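Local coordinates for protein putative NTP pyrophosphohydrolase (Exiguobacterium sibiricum 255-15, PDB 3NL9) that probably hydrolyses nucleoside triphosphates at the alpha-beta phosphate bond, releasing pyrophosphate, as a member of the all-alpha MazG-type superfamily, at residues Q124-A129 with D150-P155; M128-P133 with Q144-P149. One frame throughout, in Å; residues are numbered along the deposited sequence.

Contact 1 of 2, residues Q124-A129 with D150-P155; sequences QQANMA and DGWLPP
W152 points the edge of its indole at the last turn of helix 117-128, where NE1 donates to A126 O. The bond is short, 2.8 Å from NE1 to O, and nearly straight at 169°. The oxygen lies almost in the indole plane, while the donor sits 31° off the carbonyl plane of A126. With CG anti to the backbone N (chi1 -178°), the indole reaches across from the loop to the helix. Next to NE1 on the same edge, W152 CD1 comes 3.5 Å from A129 O and also packs against the methyl of A129; further round, CZ2 lies 4.0 Å from A126 CB. L153 adds little more than its carbonyl, O being 4.2 Å from A126 CB. Within the loop, P154 places its CA 3.6 Å above one indole face, toward the rim. P155 then packs its ring on the A126 methyl, CB to CB 3.9 Å. A loop tryptophan thus ties the chain before helix 156-170 back to a C-terminal helix end at the surface. A126 O takes a weak bond from A129 N and a shorter one from the indole, which, with the packing of A126, A129 and P154, should hold the ring's rotation.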
loop_
_atom_site.group_PDB
_atom_site.type_symbol
_atom_site.label_atom_id
_atom_site.label_comp_id
_atom_site.label_asym_id
_atom_site.label_seq_id
_atom_site.Cartn_x
_atom_site.Cartn_y
_atom_site.Cartn_z
ATOM N N GLN A 124 11.709 9.585 2.246
ATOM C CA GLN A 124 11.605 10.782 1.400
ATOM C C GLN A 124 12.897 11.573 1.280
ATOM O O GLN A 124 13.287 12.005 0.171
ATOM C CB GLN A 124 10.497 11.718 1.953
ATOM C CG GLN A 124 10.357 13.054 1.186
ATOM C CD GLN A 124 9.913 12.847 -0.245
ATOM O OE1 GLN A 124 9.459 11.764 -0.621
ATOM N NE2 GLN A 124 9.946 13.905 -1.023
ATOM N N GLN A 125 13.540 11.812 2.418
ATOM C CA GLN A 125 14.733 12.661 2.431
ATOM C C GLN A 125 15.912 11.985 1.705
ATOM O O GLN A 125 16.643 12.619 0.926
ATOM C CB GLN A 125 15.086 13.057 3.864
ATOM C CG GLN A 125 14.058 13.983 4.467
ATOM C CD GLN A 125 14.463 14.615 5.795
ATOM O OE1 GLN A 125 15.628 14.575 6.203
ATOM N NE2 GLN A 125 13.493 15.240 6.453
ATOM N N ALA A 126 16.063 10.695 1.927
ATOM C CA ALA A 126 17.093 9.889 1.258
ATOM C C ALA A 126 16.859 9.822 -0.264
ATOM O O ALA A 126 17.791 9.913 -1.078
ATOM C CB ALA A 126 17.113 8.460 1.885
ATOM N N ASN A 127 15.593 9.671 -0.654
ATOM C CA ASN A 127 15.248 9.661 -2.048
ATOM C C ASN A 127 15.663 10.999 -2.665
ATOM O O ASN A 127 16.312 11.024 -3.719
ATOM C CB ASN A 127 13.733 9.436 -2.237
ATOM C CG ASN A 127 13.342 7.960 -2.238
ATOM O OD1 ASN A 127 14.202 7.079 -2.151
ATOM N ND2 ASN A 127 12.034 7.686 -2.400
HETATM N N MSE A 128 15.317 12.096 -1.984
HETATM C CA MSE A 128 15.600 13.453 -2.522
HETATM C C MSE A 128 17.100 13.730 -2.553
HETATM O O MSE A 128 17.576 14.503 -3.377
HETATM C CB MSE A 128 14.851 14.542 -1.734
HETATM C CG MSE A 128 13.301 14.533 -1.877
HETATM SE SE MSE A 128 12.684 14.673 -3.741
HETATM C CE MSE A 128 13.461 16.330 -4.407
ATOM N N ALA A 129 17.848 13.077 -1.670
ATOM C CA ALA A 129 19.295 13.276 -1.583
ATOM C C ALA A 129 20.043 12.500 -2.702
ATOM O O ALA A 129 21.274 12.489 -2.744
ATOM C CB ALA A 129 19.801 12.854 -0.199
ATOM N N ASP A 150 27.795 9.339 -5.155
ATOM C CA ASP A 150 28.908 9.156 -4.227
ATOM C C ASP A 150 28.633 9.956 -2.958
ATOM O O ASP A 150 28.340 11.160 -3.013
ATOM C CB ASP A 150 30.223 9.629 -4.852
ATOM C CG ASP A 150 30.631 8.801 -6.058
ATOM O OD1 ASP A 150 30.302 7.584 -6.106
ATOM O OD2 ASP A 150 31.290 9.374 -6.958
ATOM N N GLY A 151 28.665 9.262 -1.826
ATOM C CA GLY A 151 28.473 9.882 -0.513
ATOM C C GLY A 151 27.053 9.843 0.019
ATOM O O GLY A 151 26.786 10.374 1.094
ATOM N N TRP A 152 26.153 9.222 -0.738
ATOM C CA TRP A 152 24.741 9.117 -0.393
ATOM C C TRP A 152 24.588 8.316 0.881
ATOM O O TRP A 152 25.220 7.259 1.006
ATOM C CB TRP A 152 23.995 8.422 -1.518
ATOM C CG TRP A 152 22.506 8.279 -1.310
ATOM C CD1 TRP A 152 21.581 9.270 -1.344
ATOM C CD2 TRP A 152 21.794 7.066 -1.067
ATOM N NE1 TRP A 152 20.324 8.753 -1.124
ATOM C CE2 TRP A 152 20.428 7.397 -0.960
ATOM C CE3 TRP A 152 22.175 5.725 -0.935
ATOM C CZ2 TRP A 152 19.437 6.432 -0.729
ATOM C CZ3 TRP A 152 21.192 4.761 -0.708
ATOM C CH2 TRP A 152 19.837 5.122 -0.602
ATOM N N LEU A 153 23.824 8.842 1.848
ATOM C CA LEU A 153 23.556 8.121 3.077
ATOM C C LEU A 153 22.264 7.310 2.935
ATOM O O LEU A 153 21.161 7.896 2.761
ATOM C CB LEU A 153 23.436 9.078 4.264
ATOM C CG LEU A 153 24.602 10.059 4.492
ATOM C CD1 LEU A 153 24.262 11.093 5.595
ATOM C CD2 LEU A 153 25.902 9.285 4.798
ATOM N N PRO A 154 22.378 5.968 3.061
ATOM C CA PRO A 154 21.220 5.107 2.862
ATOM C C PRO A 154 20.224 5.190 4.035
ATOM O O PRO A 154 20.617 5.448 5.192
ATOM C CB PRO A 154 21.835 3.692 2.729
ATOM C CG PRO A 154 23.115 3.759 3.462
ATOM C CD PRO A 154 23.598 5.185 3.382
ATOM N N PRO A 155 18.935 5.008 3.733
ATOM C CA PRO A 155 17.907 5.164 4.763
ATOM C C PRO A 155 17.835 4.038 5.787
ATOM O O PRO A 155 17.367 4.277 6.885
ATOM C CB PRO A 155 16.602 5.208 3.959
ATOM C CG PRO A 155 16.912 4.500 2.672
ATOM C CD PRO A 155 18.352 4.768 2.395
#

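Contact 2 of 2, residues M128-P133 with Q144-P149; sequences MAKLGP and QKVMKP
K130 and P149 account for most of this contact, with V146 third. The pyrrolidine of P149 points at the backbone just past helix 117-128 and rests against its carbonyls: CD is 3.4 Å from K130 O, and CG is 3.5 Å from L131 O. At the far end of the same run, P149 CB meets the bare CA of G132 at 4.1 Å. The ring's methylene groups thus lie in van der Waals contact with two carbonyl oxygens and one CA. Both carbonyls, of K130 and L131, belong to the second half of a type I beta turn, M128 to L131, that carries the chain off the helix; this is loop packing at the surface of the MazG-type helical fold. From that turn K130 sends its side chain across the other segment, past V146 and K148. With CG anti to the carbonyl carbon (chi1 -70°) and the rest of the chain extended, CD is carried onto V146 CG1, 4.0 Å away, the two side chains crossing at a slant; V146 also rests on F18. Farther out, the ammonium groups of K130 and K148 come to 4.5 Å, NZ to NZ, a like-charge approach that probably costs some energy and may favour nearby anions or solvent. A water sits between the backbones, 2.7 Å from K130 O and 2.8 Å from M147 O, in position to donate to both, although other acceptors compete for its protons. M147 is tied by backbone hydrogen bonds to I138.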
loop_
_atom_site.group_PDB
_atom_site.type_symbol
_atom_site.label_atom_id
_atom_site.label_comp_id
_atom_site.label_asym_id
_atom_site.label_seq_id
_atom_site.Cartn_x
_atom_site.Cartn_y
_atom_site.Cartn_z
HETATM N N MSE A 128 15.317 12.096 -1.984
HETATM C CA MSE A 128 15.600 13.453 -2.522
HETATM C C MSE A 128 17.100 13.730 -2.553
HETATM O O MSE A 128 17.576 14.503 -3.377
HETATM C CB MSE A 128 14.851 14.542 -1.734
HETATM C CG MSE A 128 13.301 14.533 -1.877
HETATM SE SE MSE A 128 12.684 14.673 -3.741
HETATM C CE MSE A 128 13.461 16.330 -4.407
ATOM N N ALA A 129 17.848 13.077 -1.670
ATOM C CA ALA A 129 19.295 13.276 -1.583
ATOM C C ALA A 129 20.043 12.500 -2.702
ATOM O O ALA A 129 21.274 12.489 -2.744
ATOM C CB ALA A 129 19.801 12.854 -0.199
ATOM N N LYS A 130 19.313 11.863 -3.621
ATOM C CA LYS A 130 19.956 11.150 -4.723
ATOM C C LYS A 130 20.421 12.076 -5.815
ATOM O O LYS A 130 21.012 11.641 -6.794
ATOM C CB LYS A 130 19.038 10.086 -5.311
ATOM C CG LYS A 130 18.794 8.910 -4.395
ATOM C CD LYS A 130 18.201 7.766 -5.187
ATOM C CE LYS A 130 17.858 6.590 -4.296
ATOM N NZ LYS A 130 17.375 5.428 -5.100
ATOM N N LEU A 131 20.185 13.369 -5.671
ATOM C CA LEU A 131 20.721 14.288 -6.666
ATOM C C LEU A 131 22.223 14.297 -6.546
ATOM O O LEU A 131 22.779 14.216 -5.449
ATOM C CB LEU A 131 20.142 15.686 -6.485
ATOM C CG LEU A 131 18.648 15.807 -6.722
ATOM C CD1 LEU A 131 18.129 17.213 -6.268
ATOM C CD2 LEU A 131 18.347 15.514 -8.196
ATOM N N GLY A 132 22.894 14.376 -7.696
ATOM C CA GLY A 132 24.331 14.537 -7.734
ATOM C C GLY A 132 24.770 15.935 -7.319
ATOM O O GLY A 132 23.927 16.796 -6.971
ATOM N N PRO A 133 26.085 16.187 -7.376
ATOM C CA PRO A 133 26.690 17.426 -6.858
ATOM C C PRO A 133 26.513 18.614 -7.805
ATOM O O PRO A 133 26.947 19.723 -7.514
ATOM C CB PRO A 133 28.167 17.049 -6.710
ATOM C CG PRO A 133 28.394 16.056 -7.801
ATOM C CD PRO A 133 27.101 15.284 -7.958
ATOM N N GLN A 144 17.387 3.562 -17.594
ATOM C CA GLN A 144 17.198 4.878 -16.964
ATOM C C GLN A 144 16.967 4.826 -15.448
ATOM O O GLN A 144 16.277 5.691 -14.896
ATOM C CB GLN A 144 16.037 5.625 -17.647
ATOM C CG GLN A 144 16.288 5.968 -19.110
ATOM C CD GLN A 144 17.593 6.719 -19.316
ATOM O OE1 GLN A 144 18.652 6.114 -19.479
ATOM N NE2 GLN A 144 17.521 8.041 -19.303
ATOM N N LYS A 145 17.535 3.820 -14.779
ATOM C CA LYS A 145 17.378 3.686 -13.338
ATOM C C LYS A 145 18.052 4.893 -12.670
ATOM O O LYS A 145 19.134 5.317 -13.088
ATOM C CB LYS A 145 17.994 2.376 -12.821
ATOM C CG LYS A 145 17.571 2.031 -11.391
ATOM C CD LYS A 145 18.264 0.788 -10.835
ATOM C CE LYS A 145 17.727 0.435 -9.440
ATOM N NZ LYS A 145 18.818 0.158 -8.464
ATOM N N VAL A 146 17.379 5.467 -11.677
ATOM C CA VAL A 146 17.976 6.539 -10.883
ATOM C C VAL A 146 19.072 5.909 -10.012
ATOM O O VAL A 146 18.809 4.977 -9.244
ATOM C CB VAL A 146 16.946 7.249 -9.961
ATOM C CG1 VAL A 146 17.642 8.317 -9.087
ATOM C CG2 VAL A 146 15.826 7.895 -10.797
HETATM N N MSE A 147 20.276 6.456 -10.109
HETATM C CA MSE A 147 21.443 5.921 -9.396
HETATM C C MSE A 147 21.775 6.768 -8.166
HETATM O O MSE A 147 21.448 7.950 -8.121
HETATM C CB MSE A 147 22.640 5.906 -10.341
HETATM C CG MSE A 147 22.405 5.075 -11.610
HETATM SE SE MSE A 147 22.263 3.168 -11.234
HETATM C CE MSE A 147 20.652 2.910 -10.211
ATOM N N LYS A 148 22.411 6.139 -7.181
ATOM C CA LYS A 148 22.808 6.820 -5.952
ATOM C C LYS A 148 24.127 7.576 -6.184
ATOM O O LYS A 148 25.063 7.045 -6.788
ATOM C CB LYS A 148 22.986 5.820 -4.791
ATOM C CG LYS A 148 21.877 4.768 -4.576
ATOM C CD LYS A 148 22.421 3.616 -3.686
ATOM C CE LYS A 148 21.673 2.280 -3.840
ATOM N NZ LYS A 148 20.263 2.348 -3.444
ATOM N N PRO A 149 24.225 8.822 -5.707
ATOM C CA PRO A 149 25.504 9.504 -5.895
ATOM C C PRO A 149 26.527 9.104 -4.837
ATOM O O PRO A 149 26.158 8.593 -3.770
ATOM C CB PRO A 149 25.138 10.986 -5.748
ATOM C CG PRO A 149 23.994 10.967 -4.779
ATOM C CD PRO A 149 23.232 9.680 -5.030
HETATM O O HOH W 1 20.273 10.321 -8.995
#

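Both contacts start from the C-terminal end of helix 117-128, with M128 and A129 common to the two, and their centres are 8 Å apart. Along the chain the first segments come in the order 124-129, 128-133; the long loop then returns through 144-149, which belongs to contact 2, and runs straight on into 150-155, which belongs to contact 1, before helix 156-170 begins. They meet where K130 CG packs 3.6 Å from W152 NE1. The returning loop is thus held first to the turn beyond the helix and then to the helix's last turn. Nearby, Q124 bonds Y103 of the second subunit, so this surface region lies close to the dimer interface.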